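Local coordinates for phosphate ABC transporter, phosphate-binding protein (Clostridium perfringens, PDB 4Q8R) that probably binds phosphate with high affinity outside the cell membrane and delivers it to an ABC-type transporter for uptake, at residues Val97-Lys100 with Asp101-Gly105; Thr108-Lys111 with Glu112-Gly115; Asp133-Gln136 with Glu137-Phe141; Tyr172-Phe175 with Ser176-Asp179. One frame throughout, in Å; residues are numbered along the deposited sequence.

Contact 1 of 4, residues Val97-Lys100 with Asp101-Gly105; sequences VQIK and DIYTG
I99 and Y103, one helical turn apart, point the same way along the buried side of helix 96-103, with I99 CG2 4.1 Å from Y103 CD1. I99 O lies at the edge of the tyrosine ring, near its plane, and also accepts from Y103 N at 3.0 Å. CG2 of I99 is placed for this contact by standing anti to the backbone N, which follows from chi1 of -66° for CG1. On the same side CG1 of I102 rests 3.3 Å from Q98 O. The last turn is gripped by K100 O, which accepts two bonds: T104 N at 2.9 Å comes nearly along the C=O axis, while T104 OG1 at 3.0 Å stands above the carbonyl plane. G105, with phi 83°, then ends the helix in a Schellman motif, and its N donates to I102 O at 3.1 Å. The outward side, at V97 and D101, is looser: V97 is exposed, and the firm link there is the backbone bond from D101 N to V97 O, 2.9 Å. The extended K100 chain carries NZ to a weak hydrogen bond with G140 O. The tight side is covered by helix 130-139, where I99 meets F135 and V139, and by strand 121-125, where Y103 OH bonds V123 O.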
ATOM      1  N   VAL A  97       1.514  -1.499 -19.683  1.00 23.00           N
ATOM      2  CA  VAL A  97       2.517  -2.311 -20.372  0.84 23.29           C
ATOM      3  C   VAL A  97       3.880  -1.630 -20.369  1.00 20.23           C
ATOM      4  O   VAL A  97       4.943  -2.336 -20.275  1.00 22.25           O
ATOM      5  CB  VAL A  97       2.054  -2.792 -21.715  0.84 22.74           C
ATOM      6  CG1 VAL A  97       1.953  -1.698 -22.796  0.84 21.97           C
ATOM      7  CG2 VAL A  97       2.952  -3.978 -22.195  0.84 25.15           C
ATOM      8  N   GLN A  98       3.919  -0.276 -20.498  1.00 20.77           N
ATOM      9  CA  GLN A  98       5.219   0.399 -20.295  1.00 22.37           C
ATOM     10  C   GLN A  98       5.767   0.104 -18.903  1.00 21.66           C
ATOM     11  O   GLN A  98       6.966  -0.165 -18.717  1.00 20.94           O
ATOM     12  CB  GLN A  98       5.136   1.895 -20.498  1.00 21.23           C
ATOM     13  CG  GLN A  98       5.013   2.265 -21.957  1.00 21.63           C
ATOM     14  CD  GLN A  98       4.789   3.753 -22.130  1.00 24.42           C
ATOM     15  OE1 GLN A  98       3.905   4.289 -21.501  1.00 26.94           O
ATOM     16  NE2 GLN A  98       5.500   4.361 -23.037  1.00 25.80           N
ATOM     17  N   ILE A  99       4.899   0.133 -17.871  1.00 22.98           N
ATOM     18  CA  ILE A  99       5.336  -0.106 -16.512  1.00 19.75           C
ATOM     19  C   ILE A  99       5.902  -1.565 -16.395  1.00 19.46           C
ATOM     20  O   ILE A  99       6.927  -1.792 -15.764  1.00 21.40           O
ATOM     21  CB  ILE A  99       4.192   0.170 -15.504  1.00 20.52           C
ATOM     22  CG1 ILE A  99       3.869   1.637 -15.541  1.00 23.00           C
ATOM     23  CG2 ILE A  99       4.601  -0.199 -14.078  1.00 23.56           C
ATOM     24  CD1 ILE A  99       2.495   1.985 -15.001  1.00 23.09           C
ATOM     25  N   LYS A 100       5.179  -2.490 -17.007  1.00 19.68           N
ATOM     26  CA  LYS A 100       5.616  -3.897 -17.004  1.00 21.65           C
ATOM     27  C   LYS A 100       6.994  -3.966 -17.631  1.00 19.83           C
ATOM     28  O   LYS A 100       7.883  -4.655 -17.112  1.00 21.90           O
ATOM     29  CB  LYS A 100       4.680  -4.778 -17.750  1.00 22.47           C
ATOM     30  CG  LYS A 100       4.971  -6.310 -17.687  1.00 26.96           C
ATOM     31  CD  LYS A 100       3.966  -7.085 -18.498  1.00 31.97           C
ATOM     32  CE  LYS A 100       4.513  -8.441 -18.803  1.00 38.45           C
ATOM     33  NZ  LYS A 100       3.488  -9.324 -19.373  1.00 50.61           N
ATOM     34  N   ASP A 101       7.164  -3.340 -18.781  1.00 21.28           N
ATOM     35  CA  ASP A 101       8.465  -3.342 -19.475  1.00 21.35           C
ATOM     36  C   ASP A 101       9.586  -2.778 -18.649  1.00 21.50           C
ATOM     37  O   ASP A 101      10.710  -3.300 -18.683  1.00 22.20           O
ATOM     38  CB  ASP A 101       8.363  -2.531 -20.768  1.00 24.18           C
ATOM     39  CG  ASP A 101       7.581  -3.213 -21.846  1.00 26.93           C
ATOM     40  OD1 ASP A 101       7.165  -4.411 -21.722  1.00 26.35           O
ATOM     41  OD2 ASP A 101       7.411  -2.574 -22.901  1.00 28.86           O
ATOM     42  N   ILE A 102       9.338  -1.730 -17.870  1.00 21.01           N
ATOM     43  CA  ILE A 102      10.318  -1.239 -16.941  1.00 19.65           C
ATOM     44  C   ILE A 102      10.656  -2.256 -15.857  1.00 20.14           C
ATOM     45  O   ILE A 102      11.839  -2.552 -15.585  1.00 19.77           O
ATOM     46  CB  ILE A 102       9.824   0.077 -16.252  1.00 19.99           C
ATOM     47  CG1 ILE A 102       9.638   1.200 -17.327  1.00 19.33           C
ATOM     48  CG2 ILE A 102      10.770   0.559 -15.179  1.00 22.38           C
ATOM     49  CD1 ILE A 102       8.773   2.294 -16.768  1.00 22.03           C
ATOM     50  N   TYR A 103       9.645  -2.805 -15.225  1.00 18.79           N
ATOM     51  CA  TYR A 103       9.870  -3.688 -14.065  1.00 19.21           C
ATOM     52  C   TYR A 103      10.443  -5.046 -14.466  1.00 19.54           C
ATOM     53  O   TYR A 103      11.058  -5.704 -13.640  1.00 21.68           O
ATOM     54  CB  TYR A 103       8.620  -3.778 -13.190  1.00 18.89           C
ATOM     55  CG  TYR A 103       8.644  -2.684 -12.177  1.00 17.29           C
ATOM     56  CD1 TYR A 103       8.185  -1.374 -12.528  1.00 21.05           C
ATOM     57  CD2 TYR A 103       9.104  -2.859 -10.917  1.00 18.50           C
ATOM     58  CE1 TYR A 103       8.334  -0.362 -11.643  1.00 21.66           C
ATOM     59  CE2 TYR A 103       9.231  -1.844 -10.008  1.00 19.62           C
ATOM     60  CZ  TYR A 103       8.865  -0.562 -10.393  1.00 19.69           C
ATOM     61  OH  TYR A 103       8.991   0.494  -9.526  1.00 21.27           O
ATOM     62  N   THR A 104      10.297  -5.450 -15.700  1.00 20.26           N
ATOM     63  CA  THR A 104      10.881  -6.717 -16.138  1.00 20.48           C
ATOM     64  C   THR A 104      12.212  -6.499 -16.816  1.00 20.52           C
ATOM     65  O   THR A 104      12.793  -7.448 -17.348  1.00 23.15           O
ATOM     66  CB  THR A 104       9.924  -7.481 -17.089  1.00 22.05           C
ATOM     67  OG1 THR A 104       9.661  -6.710 -18.268  1.00 23.90           O
ATOM     68  CG2 THR A 104       8.599  -7.850 -16.396  1.00 23.44           C
ATOM     69  N   GLY A 105      12.665  -5.255 -16.916  1.00 21.43           N
ATOM     70  CA  GLY A 105      13.976  -4.945 -17.472  1.00 22.91           C
ATOM     71  C   GLY A 105      14.026  -4.876 -18.992  1.00 21.67           C
ATOM     72  O   GLY A 105      15.109  -4.844 -19.587  1.00 22.93           O
TER

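Contact 2 of 4, residues Thr108-Lys111 with Glu112-Gly115; sequences TNWK and ELGG
E112 reaches back along the chain and accepts from the backbone N-H groups of T108 and N109 with one carboxylate oxygen. T108 N meets E112 OE2 at 2.8 Å on the syn side, 30° out of the carboxylate plane, whereas N109 N meets the same oxygen at 2.9 Å nearly along its C-O axis. The chain of E112 is extended beyond CG (chi2 173°), which gives it the length to span the turn. Another side-chain-to-backbone bond forms an Asx turn: N109 OD1 accepts from K111 N at 2.8 Å, in the carbonyl plane and on a lone pair, and is also held by A118 N. A water lies between E112 OE1 and T108 OG1 and probably donates to the carboxylate.

Backbone bonds tighten the rest. E112 N donates to N109 O at 3.0 Å. W110 O accepts both L113 N and G115 N, at 2.9 and 2.8 Å, from opposite faces of its plane.

The apolar component is small: L113 CD1 lies 3.8 Å from W110 CE3, approaching the indole obliquely. W110 is buried, its NE1 bonded to N168 O, and L113 leans on I102 of helix 96-103.

The two N-H donors meeting OE2 are consistent with an ionised E112 carboxylate that satisfies both amides.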
ATOM      1  N   THR A 108      15.132   0.040 -20.137  1.00 23.19           N
ATOM      2  CA  THR A 108      16.137   0.317 -19.159  1.00 20.75           C
ATOM      3  C   THR A 108      16.642   1.770 -19.089  1.00 21.55           C
ATOM      4  O   THR A 108      17.465   2.078 -18.245  1.00 22.47           O
ATOM      5  CB  THR A 108      17.374  -0.600 -19.426  1.00 22.55           C
ATOM      6  OG1 THR A 108      17.849  -0.361 -20.738  1.00 25.33           O
ATOM      7  CG2 THR A 108      16.987  -2.064 -19.286  1.00 27.06           C
ATOM      8  N   ASN A 109      16.208   2.612 -20.042  1.00 21.92           N
ATOM      9  CA  ASN A 109      16.676   3.996 -20.128  1.00 22.64           C
ATOM     10  C   ASN A 109      15.430   4.870 -20.289  1.00 20.67           C
ATOM     11  O   ASN A 109      14.533   4.474 -21.048  1.00 21.94           O
ATOM     12  CB  ASN A 109      17.617   4.167 -21.341  1.00 25.77           C
ATOM     13  CG  ASN A 109      18.263   5.544 -21.404  1.00 26.60           C
ATOM     14  OD1 ASN A 109      17.598   6.566 -21.618  1.00 26.86           O
ATOM     15  ND2 ASN A 109      19.535   5.588 -21.178  1.00 30.83           N
ATOM     16  N   TRP A 110      15.369   6.012 -19.589  1.00 21.74           N
ATOM     17  CA  TRP A 110      14.200   6.837 -19.661  1.00 23.47           C
ATOM     18  C   TRP A 110      13.901   7.360 -21.049  1.00 21.75           C
ATOM     19  O   TRP A 110      12.740   7.674 -21.363  1.00 23.30           O
ATOM     20  CB  TRP A 110      14.317   8.004 -18.675  1.00 21.94           C
ATOM     21  CG  TRP A 110      14.190   7.619 -17.227  1.00 22.95           C
ATOM     22  CD1 TRP A 110      15.175   7.419 -16.324  1.00 23.95           C
ATOM     23  CD2 TRP A 110      12.932   7.408 -16.533  1.00 23.52           C
ATOM     24  NE1 TRP A 110      14.619   7.088 -15.105  1.00 23.14           N
ATOM     25  CE2 TRP A 110      13.240   7.047 -15.229  1.00 21.66           C
ATOM     26  CE3 TRP A 110      11.592   7.474 -16.928  1.00 22.05           C
ATOM     27  CZ2 TRP A 110      12.241   6.796 -14.268  1.00 23.33           C
ATOM     28  CZ3 TRP A 110      10.628   7.242 -16.013  1.00 22.80           C
ATOM     29  CH2 TRP A 110      10.942   6.842 -14.712  1.00 22.70           C
ATOM     30  N   LYS A 111      14.895   7.398 -21.924  1.00 22.60           N
ATOM     31  CA  LYS A 111      14.661   7.800 -23.267  1.00 22.63           C
ATOM     32  C   LYS A 111      13.763   6.877 -24.090  1.00 26.10           C
ATOM     33  O   LYS A 111      13.117   7.280 -25.040  1.00 25.39           O
ATOM     34  CB  LYS A 111      15.965   7.786 -23.978  1.00 33.54           C
ATOM     35  CG  LYS A 111      16.535   9.035 -24.031  1.00 36.52           C
ATOM     36  CD  LYS A 111      16.081   9.641 -25.273  1.00 38.45           C
ATOM     37  CE  LYS A 111      17.105  10.666 -25.548  1.00 50.20           C
ATOM     38  NZ  LYS A 111      16.778  11.396 -26.782  1.00 50.38           N
ATOM     39  N   GLU A 112      13.718   5.614 -23.663  1.00 22.46           N
ATOM     40  CA  GLU A 112      12.873   4.650 -24.258  1.00 22.60           C
ATOM     41  C   GLU A 112      11.409   4.895 -23.917  1.00 23.42           C
ATOM     42  O   GLU A 112      10.549   4.207 -24.445  1.00 24.37           O
ATOM     43  CB  GLU A 112      13.262   3.236 -23.817  1.00 22.66           C
ATOM     44  CG  GLU A 112      14.606   2.746 -24.306  1.00 23.84           C
ATOM     45  CD  GLU A 112      15.010   1.388 -23.690  1.00 25.45           C
ATOM     46  OE1 GLU A 112      14.807   0.337 -24.381  1.00 30.21           O
ATOM     47  OE2 GLU A 112      15.491   1.381 -22.557  1.00 25.46           O
ATOM     48  N   LEU A 113      11.152   5.896 -23.066  1.00 23.50           N
ATOM     49  CA  LEU A 113       9.830   6.312 -22.701  1.00 22.15           C
ATOM     50  C   LEU A 113       9.607   7.768 -23.066  1.00 25.54           C
ATOM     51  O   LEU A 113       8.614   8.353 -22.693  1.00 28.69           O
ATOM     52  CB  LEU A 113       9.637   6.157 -21.180  1.00 23.77           C
ATOM     53  CG  LEU A 113       9.820   4.756 -20.619  1.00 23.27           C
ATOM     54  CD1 LEU A 113      10.034   4.798 -19.158  1.00 26.04           C
ATOM     55  CD2 LEU A 113       8.648   3.879 -20.970  1.00 26.24           C
ATOM     56  N   GLY A 114      10.522   8.338 -23.837  1.00 25.36           N
ATOM     57  CA  GLY A 114      10.456   9.768 -24.184  1.00 27.23           C
ATOM     58  C   GLY A 114      11.072  10.733 -23.201  1.00 27.22           C
ATOM     59  O   GLY A 114      10.908  11.985 -23.352  1.00 29.76           O
ATOM     60  N   GLY A 115      11.801  10.220 -22.216  1.00 27.60           N
ATOM     61  CA  GLY A 115      12.408  11.005 -21.156  1.00 25.71           C
ATOM     62  C   GLY A 115      13.857  11.325 -21.447  1.00 24.89           C
ATOM     63  O   GLY A 115      14.315  11.271 -22.614  1.00 29.20           O
TER
HETATM   64  O   HOH W   1      16.419  -1.582 -22.896  1.00 47.99           O

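Contact 3 of 4, residues Asp133-Gln136 with Glu137-Phe141; sequences DAFQ and EIVGF
V139 CG2 sits over one face of the F135 ring, 3.8 Å from its centroid and only 15° off the normal, a CH-pi contact made one helical turn apart. F141 meets the same ring from another direction: F135 CE2 lies near the plane of the F141 ring, at its edge, 3.8 Å from F141 CE1. A second CH-pi contact uses the face of F141, where Q136 CG stands 4.0 Å from the centroid and 30° off the normal. The closest approach is by this methylene, Q136 CG to F141 CZ at 3.5 Å, with the glutamine amide inclined to the ring.

Torsions and backbone bonds put these groups in place. F135 CG is anti to the backbone N (chi1 178°), which turns the ring toward V139. F141 comes back against Q136 because the chain leaves the helical path at G140, whose phi is positive. Q136 O takes both G140 N at 2.8 Å and F141 N at 3.0 Å, from opposite faces of its plane, closing the C-terminal turn of helix 130-139 in the beta-alpha-beta unit of strands 121-125 and 151-153.

Further out, R132 NE holds Q136 OE1, Y172 stacks on F135, and Y103 meets F135 edge-to-face.

On the polar side D133 and E137 point the same way, and the D133 side chain also touches R60. In the modelled conformer of E137, one of two, a water bridges D133 OD1 and E137 OE2, which may ease the repulsion between the two carboxylates.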
ATOM      1  N   ASP A 133       2.672  -7.290  -4.104  1.00 20.61           N
ATOM      2  CA  ASP A 133       1.795  -8.313  -4.609  1.00 21.29           C
ATOM      3  C   ASP A 133       0.727  -7.763  -5.571  1.00 21.64           C
ATOM      4  O   ASP A 133       0.506  -8.251  -6.682  1.00 22.42           O
ATOM      5  CB  ASP A 133       1.159  -9.049  -3.454  1.00 23.87           C
ATOM      6  CG  ASP A 133       0.169 -10.106  -3.904  1.00 33.21           C
ATOM      7  OD1 ASP A 133      -1.034  -9.844  -4.113  1.00 39.45           O
ATOM      8  OD2 ASP A 133       0.614 -11.229  -4.028  1.00 46.25           O
ATOM      9  N   ALA A 134       0.012  -6.725  -5.100  1.00 22.96           N
ATOM     10  CA  ALA A 134      -1.023  -6.123  -5.909  1.00 21.72           C
ATOM     11  C   ALA A 134      -0.497  -5.444  -7.150  1.00 20.49           C
ATOM     12  O   ALA A 134      -1.049  -5.602  -8.226  1.00 23.19           O
ATOM     13  CB  ALA A 134      -1.772  -5.072  -5.083  1.00 23.73           C
ATOM     14  N   PHE A 135       0.611  -4.748  -7.008  1.00 21.34           N
ATOM     15  CA  PHE A 135       1.243  -4.108  -8.154  1.00 21.43           C
ATOM     16  C   PHE A 135       1.619  -5.098  -9.224  1.00 21.29           C
ATOM     17  O   PHE A 135       1.312  -4.926 -10.414  1.00 21.68           O
ATOM     18  CB  PHE A 135       2.528  -3.390  -7.668  1.00 21.88           C
ATOM     19  CG  PHE A 135       3.320  -2.723  -8.756  1.00 22.02           C
ATOM     20  CD1 PHE A 135       2.949  -1.434  -9.203  1.00 23.02           C
ATOM     21  CD2 PHE A 135       4.441  -3.296  -9.288  1.00 21.74           C
ATOM     22  CE1 PHE A 135       3.633  -0.780 -10.195  1.00 22.38           C
ATOM     23  CE2 PHE A 135       5.169  -2.637 -10.298  1.00 25.43           C
ATOM     24  CZ  PHE A 135       4.779  -1.378 -10.753  1.00 27.27           C
ATOM     25  N   GLN A 136       2.260  -6.189  -8.813  1.00 21.96           N
ATOM     26  CA  GLN A 136       2.673  -7.190  -9.797  1.00 22.95           C
ATOM     27  C   GLN A 136       1.536  -7.880 -10.501  1.00 21.97           C
ATOM     28  O   GLN A 136       1.547  -8.086 -11.710  1.00 22.23           O
ATOM     29  CB  GLN A 136       3.621  -8.216  -9.149  1.00 21.22           C
ATOM     30  CG  GLN A 136       4.921  -7.581  -8.740  1.00 23.36           C
ATOM     31  CD  GLN A 136       5.907  -8.476  -8.038  1.00 27.88           C
ATOM     32  OE1 GLN A 136       7.060  -8.101  -7.838  1.00 26.48           O
ATOM     33  NE2 GLN A 136       5.423  -9.601  -7.509  1.00 29.03           N
ATOM     34  N   GLU A 137       0.466  -8.134  -9.755  1.00 22.97           N
ATOM     35  CA  GLU A 137      -0.755  -8.716 -10.276  0.53 26.57           C
ATOM     36  C   GLU A 137      -1.416  -7.828 -11.308  1.00 24.64           C
ATOM     37  O   GLU A 137      -1.829  -8.274 -12.356  1.00 25.67           O
ATOM     38  CB  GLU A 137      -1.750  -9.023  -9.115  0.53 29.29           C
ATOM     39  CG  GLU A 137      -2.960  -9.805  -9.599  0.53 29.26           C
ATOM     40  CD  GLU A 137      -3.828 -10.405  -8.499  0.53 36.25           C
ATOM     41  OE1 GLU A 137      -5.030 -10.599  -8.759  0.53 49.20           O
ATOM     42  OE2 GLU A 137      -3.311 -10.700  -7.401  0.53 43.91           O
ATOM     43  N   ILE A 138      -1.513  -6.542 -11.006  1.00 25.04           N
ATOM     44  CA  ILE A 138      -2.215  -5.624 -11.897  0.89 24.43           C
ATOM     45  C   ILE A 138      -1.398  -5.269 -13.146  1.00 24.05           C
ATOM     46  O   ILE A 138      -1.923  -5.302 -14.273  1.00 25.82           O
ATOM     47  CB  ILE A 138      -2.634  -4.351 -11.178  0.89 26.60           C
ATOM     48  CG1 ILE A 138      -3.689  -4.747 -10.140  0.89 32.69           C
ATOM     49  CG2 ILE A 138      -3.170  -3.311 -12.180  0.89 25.87           C
ATOM     50  CD1 ILE A 138      -4.049  -3.695  -9.130  0.89 33.74           C
ATOM     51  N   VAL A 139      -0.109  -4.969 -12.925  1.00 25.18           N
ATOM     52  CA  VAL A 139       0.846  -4.669 -14.030  1.00 24.01           C
ATOM     53  C   VAL A 139       1.043  -5.900 -14.898  1.00 26.42           C
ATOM     54  O   VAL A 139       1.143  -5.788 -16.117  1.00 26.60           O
ATOM     55  CB  VAL A 139       2.152  -4.093 -13.470  1.00 23.27           C
ATOM     56  CG1 VAL A 139       3.230  -3.920 -14.560  1.00 24.42           C
ATOM     57  CG2 VAL A 139       1.843  -2.755 -12.770  1.00 25.14           C
ATOM     58  N   GLY A 140       1.059  -7.075 -14.264  1.00 25.33           N
ATOM     59  CA  GLY A 140       1.036  -8.306 -15.008  1.00 27.17           C
ATOM     60  C   GLY A 140       2.354  -9.032 -15.170  1.00 24.91           C
ATOM     61  O   GLY A 140       2.690  -9.498 -16.259  1.00 31.04           O
ATOM     62  N   PHE A 141       3.119  -9.064 -14.113  1.00 25.67           N
ATOM     63  CA  PHE A 141       4.368  -9.828 -14.074  1.00 24.50           C
ATOM     64  C   PHE A 141       4.481 -10.598 -12.775  1.00 26.00           C
ATOM     65  O   PHE A 141       3.925 -10.216 -11.769  1.00 24.27           O
ATOM     66  CB  PHE A 141       5.644  -8.975 -14.396  1.00 25.00           C
ATOM     67  CG  PHE A 141       6.008  -7.980 -13.372  1.00 22.00           C
ATOM     68  CD1 PHE A 141       5.292  -6.705 -13.291  1.00 24.90           C
ATOM     69  CD2 PHE A 141       6.994  -8.208 -12.456  1.00 24.14           C
ATOM     70  CE1 PHE A 141       5.616  -5.784 -12.343  1.00 24.20           C
ATOM     71  CE2 PHE A 141       7.308  -7.273 -11.478  1.00 22.50           C
ATOM     72  CZ  PHE A 141       6.614  -6.028 -11.430  1.00 22.80           C
TER
HETATM   73  O   HOH W   2      -3.661  -8.484  -5.039  1.00 56.39           O

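Contact 4 of 4, residues Tyr172-Phe175 with Ser176-Asp179; sequences YISF and SYVD
The Y177 ring is approached obliquely by I173 and S174, and the closest touch is to its root: I173 CD1 lies 3.4 Å from Y177 CB and 3.8 Å from Y177 CG. The two side chains of I173 and Y177 cross at about a right angle, and S174 CB reaches the ring at Y177 CD1, 4.2 Å away. I173 CG1 stands anti to the backbone N (chi1 -160°), which carries CD1 to the tyrosine, while CG2 is left to meet V178 CG2 at 4.0 Å. F175 leaves the backbone pointing away from 176-179, and its ring meets Y202 edge-to-face.

These residues mark the end of strand 169-174, where the chain leaves the mixed sheet and winds into a short 3-10 turn before strand 182-187. Two i to i+3 bonds define the turn: Y177 N to S174 O and V178 N to F175 O, both 3.0 Å, with each donor well above the carbonyl plane, 48° and 68° out of it. S174 OG accepts from S176 N at 3.0 Å, two residues on, an ST turn.

The hydroxyls then tie the turn to its surroundings. S174 OG is also hydrogen-bonded to D79 OD1, S176 OG to E240 O near the C terminus, and Y177 OH to T12 O, while K160 NZ of helix 156-164 reaches Y177 O.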
ATOM      1  N   TYR A 172       6.799   2.304  -6.425  1.00 21.31           N
ATOM      2  CA  TYR A 172       5.352   2.268  -6.254  1.00 20.57           C
ATOM      3  C   TYR A 172       5.026   2.344  -4.783  1.00 20.63           C
ATOM      4  O   TYR A 172       5.713   1.833  -3.933  1.00 21.09           O
ATOM      5  CB  TYR A 172       4.758   1.046  -6.923  1.00 21.97           C
ATOM      6  CG  TYR A 172       5.438  -0.277  -6.538  1.00 19.13           C
ATOM      7  CD1 TYR A 172       5.184  -0.903  -5.303  1.00 20.46           C
ATOM      8  CD2 TYR A 172       6.305  -0.921  -7.434  1.00 19.88           C
ATOM      9  CE1 TYR A 172       5.771  -2.135  -5.001  1.00 20.88           C
ATOM     10  CE2 TYR A 172       6.915  -2.106  -7.095  1.00 20.47           C
ATOM     11  CZ  TYR A 172       6.653  -2.684  -5.902  1.00 19.71           C
ATOM     12  OH  TYR A 172       7.231  -3.891  -5.566  1.00 19.53           O
ATOM     13  N   ILE A 173       3.925   3.016  -4.496  1.00 19.91           N
ATOM     14  CA  ILE A 173       3.580   3.322  -3.129  1.00 21.23           C
ATOM     15  C   ILE A 173       2.125   3.694  -3.007  1.00 20.92           C
ATOM     16  O   ILE A 173       1.528   4.212  -3.941  1.00 23.04           O
ATOM     17  CB  ILE A 173       4.447   4.484  -2.667  1.00 23.98           C
ATOM     18  CG1 ILE A 173       4.527   4.584  -1.169  1.00 22.99           C
ATOM     19  CG2 ILE A 173       3.981   5.846  -3.270  1.00 24.46           C
ATOM     20  CD1 ILE A 173       5.587   5.513  -0.683  1.00 24.94           C
ATOM     21  N   SER A 174       1.525   3.420  -1.855  1.00 21.81           N
ATOM     22  CA  SER A 174       0.155   3.863  -1.557  1.00 20.35           C
ATOM     23  C   SER A 174       0.008   5.397  -1.754  1.00 22.60           C
ATOM     24  O   SER A 174       0.901   6.162  -1.390  1.00 22.31           O
ATOM     25  CB  SER A 174      -0.141   3.551  -0.095  1.00 23.18           C
ATOM     26  OG  SER A 174      -1.272   4.260   0.391  1.00 24.55           O
ATOM     27  N   PHE A 175      -1.147   5.802  -2.254  1.00 22.67           N
ATOM     28  CA  PHE A 175      -1.476   7.208  -2.404  1.00 25.67           C
ATOM     29  C   PHE A 175      -1.319   7.942  -1.056  1.00 29.26           C
ATOM     30  O   PHE A 175      -1.088   9.185  -1.032  1.00 28.97           O
ATOM     31  CB  PHE A 175      -2.932   7.355  -2.791  1.00 25.89           C
ATOM     32  CG  PHE A 175      -3.278   7.073  -4.227  1.00 29.41           C
ATOM     33  CD1 PHE A 175      -2.383   6.520  -5.166  1.00 29.39           C
ATOM     34  CD2 PHE A 175      -4.613   7.380  -4.676  1.00 30.37           C
ATOM     35  CE1 PHE A 175      -2.791   6.296  -6.447  1.00 29.09           C
ATOM     36  CE2 PHE A 175      -4.987   7.199  -5.975  1.00 30.83           C
ATOM     37  CZ  PHE A 175      -4.073   6.610  -6.880  1.00 29.57           C
ATOM     38  N   SER A 176      -1.506   7.207   0.066  1.00 26.00           N
ATOM     39  CA  SER A 176      -1.388   7.749   1.405  1.00 28.58           C
ATOM     40  C   SER A 176      -0.032   8.416   1.684  1.00 26.45           C
ATOM     41  O   SER A 176       0.120   9.260   2.550  1.00 31.10           O
ATOM     42  CB  SER A 176      -1.685   6.668   2.480  1.00 28.15           C
ATOM     43  OG  SER A 176      -2.084   7.269   3.632  1.00 38.12           O
ATOM     44  N   TYR A 177       0.996   7.970   0.943  1.00 25.26           N
ATOM     45  CA  TYR A 177       2.349   8.496   1.116  1.00 28.17           C
ATOM     46  C   TYR A 177       2.725   9.525   0.068  1.00 26.51           C
ATOM     47  O   TYR A 177       3.818  10.082   0.136  1.00 27.85           O
ATOM     48  CB  TYR A 177       3.378   7.371   1.023  1.00 23.51           C
ATOM     49  CG  TYR A 177       3.439   6.486   2.260  1.00 24.66           C
ATOM     50  CD1 TYR A 177       2.429   5.558   2.547  1.00 25.11           C
ATOM     51  CD2 TYR A 177       4.509   6.602   3.144  1.00 24.88           C
ATOM     52  CE1 TYR A 177       2.518   4.737   3.679  1.00 22.49           C
ATOM     53  CE2 TYR A 177       4.582   5.827   4.273  1.00 25.28           C
ATOM     54  CZ  TYR A 177       3.600   4.901   4.555  1.00 23.95           C
ATOM     55  OH  TYR A 177       3.831   4.115   5.659  1.00 24.94           O
ATOM     56  N   VAL A 178       1.873   9.766  -0.913  1.00 24.62           N
ATOM     57  CA  VAL A 178       2.242  10.699  -2.013  1.00 27.77           C
ATOM     58  C   VAL A 178       2.104  12.133  -1.510  1.00 34.70           C
ATOM     59  O   VAL A 178       1.151  12.452  -0.844  1.00 34.93           O
ATOM     60  CB  VAL A 178       1.402  10.479  -3.272  1.00 26.51           C
ATOM     61  CG1 VAL A 178       1.750  11.535  -4.326  1.00 30.99           C
ATOM     62  CG2 VAL A 178       1.638   9.068  -3.843  1.00 28.19           C
ATOM     63  N   ASP A 179       3.101  12.964  -1.747  1.00 30.94           N
ATOM     64  CA  ASP A 179       3.012  14.360  -1.456  1.00 33.14           C
ATOM     65  C   ASP A 179       3.814  15.074  -2.490  1.00 31.48           C
ATOM     66  O   ASP A 179       4.219  14.460  -3.471  1.00 33.21           O
ATOM     67  CB  ASP A 179       3.497  14.695  -0.032  1.00 35.80           C
ATOM     68  CG  ASP A 179       4.940  14.254   0.219  1.00 35.17           C
ATOM     69  OD1 ASP A 179       5.701  14.119  -0.757  1.00 36.30           O
ATOM     70  OD2 ASP A 179       5.300  14.054   1.373  1.00 38.71           O
TER

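Along the chain the four contacts come in series, each closing a local turn before the next opens, so none nests or crosses. Contact 1 ends helix 96-103, and contact 2 folds the loop leading to strand 121-125; they touch through I102 CD1 and L113 CD1, 3.7 Å apart. Contact 3 ends helix 130-139 and packs against contact 1, I99 CG2 lying 3.5 Å from F135 CZ. Contact 4 spans the end of strand 169-174 and the turn after it, and touches contact 3 through Y172. Y103, F135 and Y172 thus join the two helices to the mixed sheet, while contact 2 stays about 10 Å from contact 4 at the nearest atoms.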